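Local atomic coordinates of serine protease inhibitor 4, isoform B (Drosophila melanogaster, PDB entry 4P0F), a protein that probably inhibits serine-type and cysteine-type endopeptidases as a member of the serpin family, and is seen here in its cleaved form. Residues Ser37-Gln42 and Gln80-Tyr85; Lys270-Lys275 and Val378-Asn383; Ala218-Leu223 and Gln260-Thr265; Val130-Thr135 and Asp155-Glu160; Gly23-Gln28 and Ala276-Glu281. All coordinates share one frame; numbering follows the deposited sequence.

Contact 1: residues Ser37-Gln42 and Gln80-Tyr85; sequences SPFSIQ and QVLAAY
Along 80-85, the end of helix 71-84, Val81 is the first to meet the ring of Phe39, the two side chains approaching from opposite directions. Its methyl CG1 lies 3.7 Å from Phe39 CE2, oblique to the ring. That methyl is anti to the backbone N of Val81 (chi1 -178°), which sends it toward the Phe39 ring. One residue on, Leu82 does not aim its CB at the other helix, yet the end of its side chain comes nearer. Its CD2 ends in the plane of the Phe39 ring, at the edge, 4.0 Å from Phe39 CZ. The backbones remain far apart, 10.3 Å between Phe39 CA and Val81 CA, and the ring bridges that distance. Were Phe39 cut back to an alanine, Val81 CG1 and Leu82 CD2 would probably lose their shared partner. At the start of helix 38-49, Ser37 OG accepts from Ser40 N (3.1 Å), an N-cap. Phe39 and Leu82 both also rest on Ile93 of strand 91-100. Ser40 OG bonds to Asn167 and Thr335, consistent with the shutter region of serpins, where the start of helix 38-49 meets strands 161-174 and 328-341.

Contact 2: residues Lys270-Lys275 and Val378-Asn383; sequences KLPRFK and VRLEEN
Leu380 lays its two methyls against Pro272 and Phe274, residues either side of the break at Arg273 in strand 263-281. Its CD1 sits 3.8 Å from Pro272 CB and 4.0 Å from Pro272 CG, so the methyl covers one flank of the pyrrolidine ring, with the two side chains crossing at about a right angle. The other branch, CD2, stops 4.1 Å from Phe274 CB. Only the root of Phe274 takes part, and its first torsion explains why: CG stands between the backbone N and the carbonyl carbon (chi1 77°), which carries the ring away from Leu380 while CB still faces it. The ring instead turns its edge to Pro272 O. Of the 111 Å² buried between the segments, Leu380 supplies 60 Å², and the remainder is divided mostly between Pro272 and Phe274. This is a side-chain contact centred on Leu380 and not a strand pairing: residues 378-383 form no regular strand, and Phe274 CA and Leu380 CA are 8.0 Å apart. Charge plays little direct part, since Arg273 NH2 and Glu382 OE2 stay 6.7 Å apart and Arg273 has its salt bridge with Glu326. Asn33 OD1 accepts from Val378 N, and its ND2 donates to Arg379 O. Leu380 also touches Phe189 and Phe274 packs on Val324; the tail after strand 370-377 thus packs on strand 263-281, with strands 185-189 and 311-324 as neighbours.

Contact 3: residues Ala218-Leu223 and Gln260-Thr265; sequences AMALEL and QSLYET
Leu262 makes the tight part of this contact, pushing its CD1 methyl onto the flat of the Glu222 carboxylate. The methyl is 3.5 Å from Glu222 CD, with Glu222 OE1 at 3.7 Å and Glu222 OE2 at 3.6 Å. Such near-equal distances place it over the middle of the group and not at either oxygen. The side chains cross at about a right angle, and CD1 is also 4.0 Å from both Glu222 CB and Glu222 CG, so the methyl touches the acid from CB to the carboxylate. Glu222 reaches this pose with a first torsion of -117°, well off a staggered position. Leu262 alone contributes 79 Å² of the 139 Å² buried. Its second methyl packs less closely: CD2 of Leu262 is 4.0 Å from Ala220 O and 4.2 Å from Ala220 CB. Leu262 thus spans two alternate residues of one strand face. In serpin terms, strand 218-224 belongs to sheet B and pairs with strands 197-213 and 230-237, whereas Leu262 stands just ahead of strand 263-281, whose first part runs beside strands 197-213 and 352-355. Loss of the acid, with an alanine replacing Glu222, would probably leave Leu262 CD1 facing a gap and deprive Arg209 of a distant, weak ionic partner. Away from Leu262 the second segment loosens. Gln260 is exposed and Ser261 partly so, with Gln260 NE2 bonded to Ser256 OG and Ser261 OG to Gln257 O, in helix 255-260. Tyr263 and Glu264 are exposed and take no part.

Contact 4: residues Val130-Thr135 and Asp155-Glu160; sequences VQAAAT and DVLNSE
The two backbones come nearest at Ala133 CA and Leu157 CA, 7.6 Å apart, where a regular helical run, with Ala134 N bonded to Val130 O and Thr135 N to Gln131 O, passes a chain leaving a short 3-10 turn. Leu157 fills that space. Its CG lies anti to the carbonyl carbon (chi1 -56°), and CD1 continues in an extended line toward the helix. This methyl touches backbone as much as side chain: it is 4.0 Å from Ala133 N and 4.1 Å from Ala133 CA. It also reaches Ala133 CB at 4.2 Å and Ala132 CB at 4.4 Å, resting in the shallow notch between two neighbouring alanines. The small alanine side chains probably allow a leucine tip to come this near the helix backbone. Phe126 touches both Ala132 and Leu157 and so completes the apolar patch. Past Leu157, Asn158 OD1 accepts from Glu160 N at 2.8 Å, an Asx turn in which the donor stands 37° out of the carbonyl plane. The turn leads into strand 161-174, and Glu160 forms a salt bridge with Arg340 of strand 328-341. By chain order, helix 129-143 corresponds to helix F of serpins, which lies across the large central sheet, and Leu157 packs the link between that helix and the next strand against the helix's own flank.

Contact 5: residues Gly23-Gln28 and Ala276-Glu281; sequences GKLSGQ and AEFQVE
Leu25 can be traced outward from its helix: CB points at strand 276-281 without touching it, CG carries the branch on, and the two methyls then part company. CD1 goes to Phe278, 4.2 Å from its CE2 and oblique to the ring. CD2 goes to Val280, 4.0 Å from CG2 and 4.1 Å from CG1, so it nestles against both methyls of the valine. With CG anti to the carbonyl carbon (chi1 -73°) the branch is aimed at the strand, where its two methyls reach alternate residues of one face. A turn later Gln28 reaches across with its extended chain and lays NE2 3.9 Å from Val280 CG2, a plain packing contact. Its OE1 looks to a water, 2.9 Å away, which is placed to donate to it and, at 2.7 Å, to Glu281 O. Other acceptors compete for that water's protons, so the bridge need not be complete at every moment. The axes of the two segments lie 11.3 Å apart and cross at 97°, a nearly perpendicular layer. Leu25 touches Phe36 and Val285 as well, while Ala276, Phe278 and Val280 are backbone-bonded to strand 311-324. By chain order this is the end of helix A, the long N-terminal helix, packing on strand 263-281 where it runs in the large central sheet A, as in serpins.

Overall arrangement
All five contacts are buried, but contacts 1 and 5 are central, 10 and 11 Å from the centre of the chain to their own centres, whereas contacts 2, 3 and 4 lie 21 to 24 Å out and have exposed flanks. Contact 1 joins two helices, contact 5 a helix and a strand, contact 4 a helix and a loop, contact 2 a strand and the C-terminal tail, contact 3 a sheet B strand and the residue ahead of strand 263-281. Contacts 2, 3 and 5 share strand 263-281, and Leu271 of contact 2 packs on Leu223 of contact 3. Four are mainly apolar, contact 5 adding a water; contact 3 sets a leucine methyl on a carboxylate. Contacts 3 and 4 fall on opposite sides of the chain's centre.

Contact 1: residues Ser37-Gln42 and Gln80-Tyr85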
# COMPACT_ATOMS: atom_id res chain seq x y z
N SER A 37 0.22 0.67 1.33
CA SER A 37 0.40 -0.38 0.33
C SER A 37 -0.15 0.08 -1.00
O SER A 37 -1.37 0.10 -1.19
CB SER A 37 -0.28 -1.67 0.75
OG SER A 37 -0.21 -2.63 -0.29
N PRO A 38 0.73 0.45 -1.93
CA PRO A 38 0.21 0.86 -3.25
C PRO A 38 -0.48 -0.30 -3.96
O PRO A 38 -1.47 -0.07 -4.68
CB PRO A 38 1.46 1.33 -4.00
CG PRO A 38 2.62 0.75 -3.29
CD PRO A 38 2.20 0.58 -1.85
N PHE A 39 -0.01 -1.52 -3.74
CA PHE A 39 -0.61 -2.69 -4.35
C PHE A 39 -2.06 -2.84 -3.91
O PHE A 39 -2.94 -3.17 -4.73
CB PHE A 39 0.16 -3.96 -4.01
CG PHE A 39 -0.43 -5.19 -4.64
CD1 PHE A 39 -1.42 -5.90 -3.99
CD2 PHE A 39 -0.02 -5.61 -5.90
CE1 PHE A 39 -1.99 -7.02 -4.59
CE2 PHE A 39 -0.59 -6.73 -6.49
CZ PHE A 39 -1.57 -7.43 -5.82
N SER A 40 -2.31 -2.64 -2.63
CA SER A 40 -3.65 -2.75 -2.07
C SER A 40 -4.59 -1.71 -2.68
O SER A 40 -5.75 -2.00 -3.03
CB SER A 40 -3.60 -2.61 -0.55
OG SER A 40 -4.89 -2.56 0.03
N ILE A 41 -4.09 -0.48 -2.79
CA ILE A 41 -4.87 0.61 -3.33
C ILE A 41 -5.20 0.35 -4.80
O ILE A 41 -6.35 0.49 -5.21
CB ILE A 41 -4.13 1.96 -3.16
CG1 ILE A 41 -3.97 2.28 -1.67
CG2 ILE A 41 -4.87 3.09 -3.87
CD1 ILE A 41 -2.97 3.36 -1.38
N GLN A 42 -4.19 0.00 -5.60
CA GLN A 42 -4.43 -0.21 -7.03
C GLN A 42 -5.39 -1.38 -7.28
O GLN A 42 -6.26 -1.31 -8.15
CB GLN A 42 -3.13 -0.45 -7.77
CG GLN A 42 -3.22 -0.23 -9.26
CD GLN A 42 -2.04 -0.80 -10.02
OE1 GLN A 42 -1.64 -1.94 -9.81
NE2 GLN A 42 -1.48 -0.00 -10.93
N GLN A 80 -2.69 -12.80 -12.36
CA GLN A 80 -1.33 -13.33 -12.50
C GLN A 80 -0.53 -13.12 -11.21
O GLN A 80 0.18 -14.01 -10.77
CB GLN A 80 -0.62 -12.67 -13.68
CG GLN A 80 -1.11 -13.15 -15.04
CD GLN A 80 -0.35 -12.53 -16.20
OE1 GLN A 80 -0.24 -11.31 -16.30
NE2 GLN A 80 0.20 -13.37 -17.07
N VAL A 81 -0.66 -11.94 -10.61
CA VAL A 81 0.07 -11.63 -9.38
C VAL A 81 -0.55 -12.31 -8.17
O VAL A 81 0.15 -12.92 -7.37
CB VAL A 81 0.12 -10.12 -9.12
CG1 VAL A 81 0.92 -9.82 -7.86
CG2 VAL A 81 0.70 -9.39 -10.32
N LEU A 82 -1.86 -12.15 -8.02
CA LEU A 82 -2.57 -12.72 -6.88
C LEU A 82 -2.39 -14.23 -6.81
O LEU A 82 -2.21 -14.79 -5.73
CB LEU A 82 -4.06 -12.37 -6.98
CG LEU A 82 -4.39 -10.88 -6.86
CD1 LEU A 82 -5.81 -10.61 -7.32
CD2 LEU A 82 -4.20 -10.39 -5.44
N ALA A 83 -2.42 -14.89 -7.97
CA ALA A 83 -2.27 -16.34 -8.01
C ALA A 83 -0.87 -16.77 -7.58
O ALA A 83 -0.69 -17.82 -6.97
CB ALA A 83 -2.58 -16.87 -9.39
N ALA A 84 0.13 -15.95 -7.91
CA ALA A 84 1.52 -16.28 -7.60
C ALA A 84 1.76 -16.36 -6.10
O ALA A 84 2.75 -16.94 -5.65
CB ALA A 84 2.46 -15.27 -8.24
N TYR A 85 0.86 -15.77 -5.31
CA TYR A 85 0.93 -15.83 -3.85
C TYR A 85 -0.21 -16.64 -3.25
O TYR A 85 -0.53 -16.49 -2.07
CB TYR A 85 0.95 -14.41 -3.28
CG TYR A 85 2.28 -13.73 -3.45
CD1 TYR A 85 3.35 -14.06 -2.62
CD2 TYR A 85 2.48 -12.79 -4.44
CE1 TYR A 85 4.58 -13.45 -2.77
CE2 TYR A 85 3.71 -12.18 -4.60
CZ TYR A 85 4.75 -12.51 -3.76
OH TYR A 85 5.98 -11.91 -3.91

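Contact 2: residues Lys270-Lys275 and Val378-Asn383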
# COMPACT_ATOMS: atom_id res chain seq x y z
N LYS A 270 23.39 0.46 10.23
CA LYS A 270 22.64 0.80 11.44
C LYS A 270 21.24 1.21 11.03
O LYS A 270 21.06 2.08 10.17
CB LYS A 270 23.32 1.90 12.26
CG LYS A 270 24.62 1.46 12.92
CD LYS A 270 25.32 2.63 13.59
CE LYS A 270 25.94 2.20 14.91
NZ LYS A 270 26.99 1.16 14.76
N LEU A 271 20.24 0.58 11.64
CA LEU A 271 18.84 0.78 11.27
C LEU A 271 18.00 0.92 12.53
O LEU A 271 18.15 0.12 13.44
CB LEU A 271 18.34 -0.40 10.44
CG LEU A 271 16.93 -0.29 9.86
CD1 LEU A 271 16.88 0.80 8.80
CD2 LEU A 271 16.54 -1.63 9.27
N PRO A 272 17.11 1.92 12.58
CA PRO A 272 16.25 2.01 13.77
C PRO A 272 15.28 0.84 13.87
O PRO A 272 14.79 0.34 12.86
CB PRO A 272 15.47 3.32 13.57
CG PRO A 272 16.17 4.05 12.46
CD PRO A 272 16.83 3.00 11.62
N ARG A 273 15.04 0.40 15.10
CA ARG A 273 13.95 -0.51 15.40
C ARG A 273 12.70 0.37 15.53
O ARG A 273 12.54 1.09 16.52
CB ARG A 273 14.24 -1.29 16.69
CG ARG A 273 13.24 -2.39 17.03
CD ARG A 273 13.69 -3.21 18.26
NE ARG A 273 13.65 -2.43 19.48
CZ ARG A 273 14.49 -2.55 20.51
NH1 ARG A 273 15.50 -3.42 20.49
NH2 ARG A 273 14.32 -1.77 21.57
N PHE A 274 11.83 0.33 14.52
CA PHE A 274 10.72 1.29 14.48
C PHE A 274 9.42 0.66 14.05
O PHE A 274 9.38 -0.44 13.51
CB PHE A 274 11.08 2.46 13.54
CG PHE A 274 10.97 2.13 12.06
CD1 PHE A 274 12.03 1.59 11.37
CD2 PHE A 274 9.80 2.41 11.37
CE1 PHE A 274 11.94 1.31 10.01
CE2 PHE A 274 9.69 2.13 10.01
CZ PHE A 274 10.76 1.58 9.33
N LYS A 275 8.34 1.37 14.33
CA LYS A 275 7.03 0.97 13.85
C LYS A 275 6.30 2.22 13.39
O LYS A 275 6.62 3.33 13.82
CB LYS A 275 6.25 0.22 14.93
CG LYS A 275 5.66 1.08 16.02
CD LYS A 275 4.92 0.21 17.04
CE LYS A 275 4.36 1.04 18.18
NZ LYS A 275 3.86 0.19 19.30
N VAL A 378 10.31 9.95 9.15
CA VAL A 378 10.64 11.37 9.21
C VAL A 378 10.89 11.82 10.64
O VAL A 378 11.76 12.65 10.89
CB VAL A 378 9.51 12.21 8.59
CG1 VAL A 378 9.82 13.70 8.69
CG2 VAL A 378 9.29 11.81 7.14
N ARG A 379 10.11 11.30 11.56
CA ARG A 379 10.22 11.66 12.97
C ARG A 379 10.20 10.40 13.80
O ARG A 379 9.33 9.56 13.63
CB ARG A 379 9.07 12.58 13.39
CG ARG A 379 9.01 13.90 12.65
CD ARG A 379 7.85 14.75 13.15
NE ARG A 379 7.71 15.98 12.38
CZ ARG A 379 6.86 16.96 12.67
NH1 ARG A 379 6.06 16.86 13.73
NH2 ARG A 379 6.80 18.04 11.91
N LEU A 380 11.16 10.27 14.71
CA LEU A 380 11.14 9.18 15.66
C LEU A 380 11.29 9.73 17.06
O LEU A 380 11.90 10.78 17.26
CB LEU A 380 12.24 8.16 15.37
CG LEU A 380 12.11 7.35 14.09
CD1 LEU A 380 13.35 6.49 13.91
CD2 LEU A 380 10.85 6.49 14.12
N GLU A 381 10.71 9.03 18.03
CA GLU A 381 10.96 9.30 19.43
C GLU A 381 10.89 8.00 20.21
O GLU A 381 10.17 7.07 19.83
CB GLU A 381 9.95 10.30 20.00
CG GLU A 381 10.27 11.77 19.68
CD GLU A 381 9.59 12.29 18.43
OE1 GLU A 381 8.46 11.84 18.12
OE2 GLU A 381 10.18 13.16 17.76
N GLU A 382 11.66 7.92 21.29
CA GLU A 382 11.45 6.91 22.31
C GLU A 382 10.36 7.45 23.21
O GLU A 382 10.51 8.52 23.79
CB GLU A 382 12.73 6.64 23.11
CG GLU A 382 13.65 5.59 22.49
CD GLU A 382 14.96 5.43 23.27
OE1 GLU A 382 15.12 6.11 24.31
OE2 GLU A 382 15.82 4.64 22.84
N ASN A 383 9.24 6.75 23.30
CA ASN A 383 8.18 7.19 24.20
C ASN A 383 8.60 6.95 25.64
O ASN A 383 9.04 5.86 26.00
CB ASN A 383 6.87 6.47 23.90
CG ASN A 383 5.70 7.05 24.67
OD1 ASN A 383 5.76 8.19 25.14
ND2 ASN A 383 4.63 6.28 24.80

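Contact 3: residues Ala218-Leu223 and Gln260-Thr265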
# COMPACT_ATOMS: atom_id res chain seq x y z
N ALA A 218 21.91 10.37 -2.89
CA ALA A 218 21.46 9.38 -1.93
C ALA A 218 22.26 8.09 -2.04
O ALA A 218 23.12 7.94 -2.91
CB ALA A 218 19.99 9.10 -2.12
N MET A 219 21.98 7.16 -1.13
CA MET A 219 22.50 5.81 -1.21
C MET A 219 21.36 4.87 -0.90
O MET A 219 20.38 5.25 -0.26
CB MET A 219 23.66 5.60 -0.23
CG MET A 219 24.83 6.54 -0.45
SD MET A 219 26.10 6.41 0.83
CE MET A 219 27.20 7.70 0.25
N ALA A 220 21.47 3.63 -1.38
CA ALA A 220 20.42 2.67 -1.14
C ALA A 220 20.98 1.32 -0.75
O ALA A 220 22.11 0.98 -1.10
CB ALA A 220 19.53 2.53 -2.37
N LEU A 221 20.16 0.56 -0.04
CA LEU A 221 20.51 -0.75 0.48
C LEU A 221 19.26 -1.61 0.43
O LEU A 221 18.14 -1.12 0.63
CB LEU A 221 21.05 -0.64 1.93
CG LEU A 221 21.78 -1.84 2.54
CD1 LEU A 221 23.17 -1.97 1.95
CD2 LEU A 221 21.87 -1.68 4.05
N GLU A 222 19.44 -2.89 0.09
CA GLU A 222 18.35 -3.86 0.13
C GLU A 222 18.64 -4.94 1.16
O GLU A 222 19.71 -5.54 1.16
CB GLU A 222 18.15 -4.50 -1.24
CG GLU A 222 16.81 -4.21 -1.82
CD GLU A 222 16.63 -4.81 -3.20
OE1 GLU A 222 17.30 -5.82 -3.52
OE2 GLU A 222 15.80 -4.26 -3.94
N LEU A 223 17.66 -5.18 2.02
CA LEU A 223 17.74 -6.20 3.05
C LEU A 223 16.78 -7.33 2.68
O LEU A 223 15.56 -7.14 2.72
CB LEU A 223 17.38 -5.61 4.41
CG LEU A 223 18.18 -4.38 4.86
CD1 LEU A 223 17.74 -3.91 6.23
CD2 LEU A 223 19.68 -4.68 4.85
N GLN A 260 18.24 -1.81 -10.08
CA GLN A 260 19.22 -2.36 -11.01
C GLN A 260 20.62 -1.78 -10.74
O GLN A 260 21.61 -2.33 -11.20
CB GLN A 260 18.77 -2.12 -12.44
CG GLN A 260 17.73 -3.14 -12.88
CD GLN A 260 17.35 -3.00 -14.34
OE1 GLN A 260 18.20 -3.10 -15.23
NE2 GLN A 260 16.07 -2.78 -14.59
N SER A 261 20.70 -0.70 -9.97
CA SER A 261 21.99 -0.09 -9.63
C SER A 261 22.70 -0.82 -8.49
O SER A 261 23.89 -0.63 -8.28
CB SER A 261 21.80 1.37 -9.23
OG SER A 261 21.17 2.10 -10.27
N LEU A 262 21.96 -1.64 -7.76
CA LEU A 262 22.50 -2.33 -6.59
C LEU A 262 23.50 -3.41 -6.93
O LEU A 262 23.34 -4.13 -7.90
CB LEU A 262 21.35 -2.95 -5.80
CG LEU A 262 20.22 -2.04 -5.34
CD1 LEU A 262 19.07 -2.89 -4.80
CD2 LEU A 262 20.73 -1.06 -4.30
N TYR A 263 24.54 -3.53 -6.10
CA TYR A 263 25.53 -4.60 -6.23
C TYR A 263 25.93 -5.05 -4.83
O TYR A 263 25.93 -4.26 -3.91
CB TYR A 263 26.75 -4.13 -7.03
CG TYR A 263 27.48 -2.95 -6.41
CD1 TYR A 263 27.06 -1.65 -6.66
CD2 TYR A 263 28.57 -3.14 -5.58
CE1 TYR A 263 27.72 -0.57 -6.10
CE2 TYR A 263 29.23 -2.06 -5.01
CZ TYR A 263 28.80 -0.78 -5.28
OH TYR A 263 29.45 0.30 -4.72
N GLU A 264 26.26 -6.33 -4.68
CA GLU A 264 26.66 -6.87 -3.37
C GLU A 264 27.99 -6.28 -2.89
O GLU A 264 28.97 -6.26 -3.63
CB GLU A 264 26.78 -8.39 -3.44
CG GLU A 264 25.45 -9.10 -3.63
CD GLU A 264 24.65 -9.21 -2.35
OE1 GLU A 264 25.13 -8.74 -1.30
OE2 GLU A 264 23.53 -9.78 -2.41
N THR A 265 28.01 -5.82 -1.65
CA THR A 265 29.25 -5.34 -1.05
C THR A 265 29.14 -5.37 0.48
O THR A 265 28.04 -5.37 1.02
CB THR A 265 29.60 -3.91 -1.55
OG1 THR A 265 31.01 -3.67 -1.40
CG2 THR A 265 28.81 -2.85 -0.81

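Contact 4: residues Val130-Thr135 and Asp155-Glu160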
# COMPACT_ATOMS: atom_id res chain seq x y z
N VAL A 130 -23.73 -0.31 11.99
CA VAL A 130 -22.76 -0.76 13.00
C VAL A 130 -22.44 -2.23 12.77
O VAL A 130 -21.27 -2.65 12.80
CB VAL A 130 -23.28 -0.54 14.43
CG1 VAL A 130 -22.34 -1.18 15.46
CG2 VAL A 130 -23.45 0.93 14.72
N GLN A 131 -23.49 -3.01 12.54
CA GLN A 131 -23.34 -4.43 12.28
C GLN A 131 -22.56 -4.67 10.99
O GLN A 131 -21.67 -5.52 10.94
CB GLN A 131 -24.72 -5.08 12.21
CG GLN A 131 -24.76 -6.53 11.80
CD GLN A 131 -26.19 -7.01 11.62
OE1 GLN A 131 -26.71 -7.06 10.51
NE2 GLN A 131 -26.84 -7.34 12.73
N ALA A 132 -22.89 -3.92 9.94
CA ALA A 132 -22.20 -4.07 8.66
C ALA A 132 -20.70 -3.71 8.76
O ALA A 132 -19.85 -4.41 8.21
CB ALA A 132 -22.88 -3.21 7.60
N ALA A 133 -20.40 -2.63 9.46
CA ALA A 133 -19.02 -2.22 9.64
C ALA A 133 -18.27 -3.30 10.42
O ALA A 133 -17.15 -3.64 10.09
CB ALA A 133 -18.94 -0.89 10.36
N ALA A 134 -18.92 -3.85 11.45
CA ALA A 134 -18.28 -4.89 12.26
C ALA A 134 -17.96 -6.10 11.39
O ALA A 134 -16.88 -6.68 11.51
CB ALA A 134 -19.17 -5.28 13.43
N THR A 135 -18.88 -6.48 10.51
CA THR A 135 -18.64 -7.61 9.60
C THR A 135 -17.42 -7.35 8.70
O THR A 135 -16.54 -8.20 8.59
CB THR A 135 -19.89 -7.88 8.74
OG1 THR A 135 -20.93 -8.33 9.60
CG2 THR A 135 -19.62 -8.95 7.69
N ASP A 155 -19.96 5.14 10.57
CA ASP A 155 -20.60 6.41 10.24
C ASP A 155 -20.40 6.84 8.78
O ASP A 155 -20.91 7.89 8.38
CB ASP A 155 -20.16 7.54 11.20
CG ASP A 155 -18.66 7.86 11.18
OD1 ASP A 155 -17.90 7.44 10.28
OD2 ASP A 155 -18.25 8.61 12.09
N VAL A 156 -19.73 6.03 7.96
CA VAL A 156 -19.72 6.28 6.51
C VAL A 156 -20.62 5.32 5.74
O VAL A 156 -20.65 5.35 4.50
CB VAL A 156 -18.30 6.22 5.89
CG1 VAL A 156 -17.38 7.20 6.57
CG2 VAL A 156 -17.73 4.81 5.92
N LEU A 157 -21.34 4.48 6.47
CA LEU A 157 -22.27 3.51 5.90
C LEU A 157 -23.70 3.85 6.32
O LEU A 157 -23.92 4.24 7.46
CB LEU A 157 -21.93 2.08 6.36
CG LEU A 157 -20.51 1.60 6.07
CD1 LEU A 157 -20.30 0.18 6.58
CD2 LEU A 157 -20.19 1.67 4.59
N ASN A 158 -24.65 3.68 5.40
CA ASN A 158 -26.06 3.85 5.72
C ASN A 158 -26.94 3.15 4.68
O ASN A 158 -26.45 2.39 3.86
CB ASN A 158 -26.42 5.34 5.83
CG ASN A 158 -26.23 6.11 4.53
OD1 ASN A 158 -26.27 5.56 3.44
ND2 ASN A 158 -26.02 7.42 4.66
N SER A 159 -28.25 3.41 4.71
CA SER A 159 -29.18 2.70 3.83
C SER A 159 -28.94 2.98 2.35
O SER A 159 -29.45 2.25 1.50
CB SER A 159 -30.63 3.06 4.18
OG SER A 159 -30.83 4.46 4.08
N GLU A 160 -28.18 4.03 2.04
CA GLU A 160 -27.83 4.34 0.65
C GLU A 160 -26.60 3.58 0.16
O GLU A 160 -26.33 3.54 -1.04
CB GLU A 160 -27.58 5.85 0.48
CG GLU A 160 -28.79 6.72 0.75
CD GLU A 160 -29.71 6.83 -0.45
OE1 GLU A 160 -29.34 7.52 -1.43
OE2 GLU A 160 -30.80 6.22 -0.41

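Contact 5: residues Gly23-Gln28 and Ala276-Glu281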
# COMPACT_ATOMS: atom_id res chain seq x y z
N GLY A 23 3.81 10.98 -3.41
CA GLY A 23 3.95 12.41 -3.57
C GLY A 23 2.75 13.19 -3.08
O GLY A 23 2.90 14.21 -2.41
N LYS A 24 1.54 12.73 -3.41
CA LYS A 24 0.33 13.41 -2.97
C LYS A 24 0.10 13.25 -1.46
O LYS A 24 -0.42 14.15 -0.82
CB LYS A 24 -0.89 12.89 -3.74
CG LYS A 24 -0.84 13.13 -5.24
CD LYS A 24 -0.50 14.57 -5.60
CE LYS A 24 -0.50 14.75 -7.12
NZ LYS A 24 -0.01 16.08 -7.53
N LEU A 25 0.48 12.10 -0.90
CA LEU A 25 0.31 11.87 0.53
C LEU A 25 1.29 12.71 1.34
O LEU A 25 0.94 13.26 2.37
CB LEU A 25 0.50 10.40 0.88
CG LEU A 25 -0.61 9.44 0.48
CD1 LEU A 25 -0.21 8.00 0.77
CD2 LEU A 25 -1.92 9.78 1.20
N SER A 26 2.53 12.79 0.85
CA SER A 26 3.56 13.57 1.52
C SER A 26 3.17 15.04 1.57
O SER A 26 3.41 15.73 2.55
CB SER A 26 4.90 13.40 0.82
OG SER A 26 5.37 12.06 0.94
N GLY A 27 2.56 15.52 0.49
CA GLY A 27 2.05 16.88 0.45
C GLY A 27 0.89 17.07 1.41
O GLY A 27 0.74 18.13 2.00
N GLN A 28 0.05 16.04 1.55
CA GLN A 28 -1.14 16.14 2.40
C GLN A 28 -0.77 15.97 3.87
O GLN A 28 -1.45 16.52 4.75
CB GLN A 28 -2.18 15.08 1.98
CG GLN A 28 -3.57 15.28 2.60
CD GLN A 28 -4.55 14.15 2.29
OE1 GLN A 28 -4.56 13.59 1.19
NE2 GLN A 28 -5.38 13.80 3.27
N ALA A 276 5.34 2.05 12.49
CA ALA A 276 4.55 3.17 12.02
C ALA A 276 3.15 2.69 11.68
O ALA A 276 2.95 1.54 11.29
CB ALA A 276 5.21 3.82 10.82
N GLU A 277 2.17 3.57 11.87
CA GLU A 277 0.78 3.29 11.51
C GLU A 277 0.27 4.53 10.80
O GLU A 277 0.58 5.65 11.21
CB GLU A 277 -0.07 2.98 12.73
CG GLU A 277 0.63 2.18 13.80
CD GLU A 277 -0.30 1.73 14.91
OE1 GLU A 277 -1.53 1.71 14.68
OE2 GLU A 277 0.19 1.41 16.01
N PHE A 278 -0.53 4.34 9.75
CA PHE A 278 -0.99 5.46 8.95
C PHE A 278 -2.38 5.16 8.42
O PHE A 278 -2.67 4.02 8.05
CB PHE A 278 -0.02 5.70 7.79
CG PHE A 278 -0.36 6.88 6.93
CD1 PHE A 278 -0.17 8.18 7.38
CD2 PHE A 278 -0.86 6.70 5.65
CE1 PHE A 278 -0.47 9.25 6.59
CE2 PHE A 278 -1.16 7.78 4.86
CZ PHE A 278 -0.97 9.05 5.32
N GLN A 279 -3.23 6.17 8.44
CA GLN A 279 -4.57 6.03 7.89
C GLN A 279 -4.95 7.30 7.15
O GLN A 279 -4.59 8.41 7.58
CB GLN A 279 -5.58 5.71 8.97
CG GLN A 279 -5.77 6.75 10.04
CD GLN A 279 -6.73 6.28 11.13
OE1 GLN A 279 -6.39 5.42 11.94
NE2 GLN A 279 -7.93 6.83 11.14
N VAL A 280 -5.67 7.13 6.06
CA VAL A 280 -6.04 8.24 5.21
C VAL A 280 -7.27 7.89 4.38
O VAL A 280 -7.45 6.73 3.99
CB VAL A 280 -4.88 8.64 4.26
CG1 VAL A 280 -4.53 7.49 3.32
CG2 VAL A 280 -5.20 9.90 3.49
N GLU A 281 -8.11 8.89 4.14
CA GLU A 281 -9.20 8.76 3.19
C GLU A 281 -8.64 9.32 1.87
O GLU A 281 -8.13 10.44 1.83
CB GLU A 281 -10.47 9.49 3.67
CG GLU A 281 -11.75 9.07 2.95
CD GLU A 281 -11.85 9.63 1.55
OE1 GLU A 281 -11.33 10.73 1.33
OE2 GLU A 281 -12.46 8.97 0.69
O HOH W 1 -6.56 11.85 0.09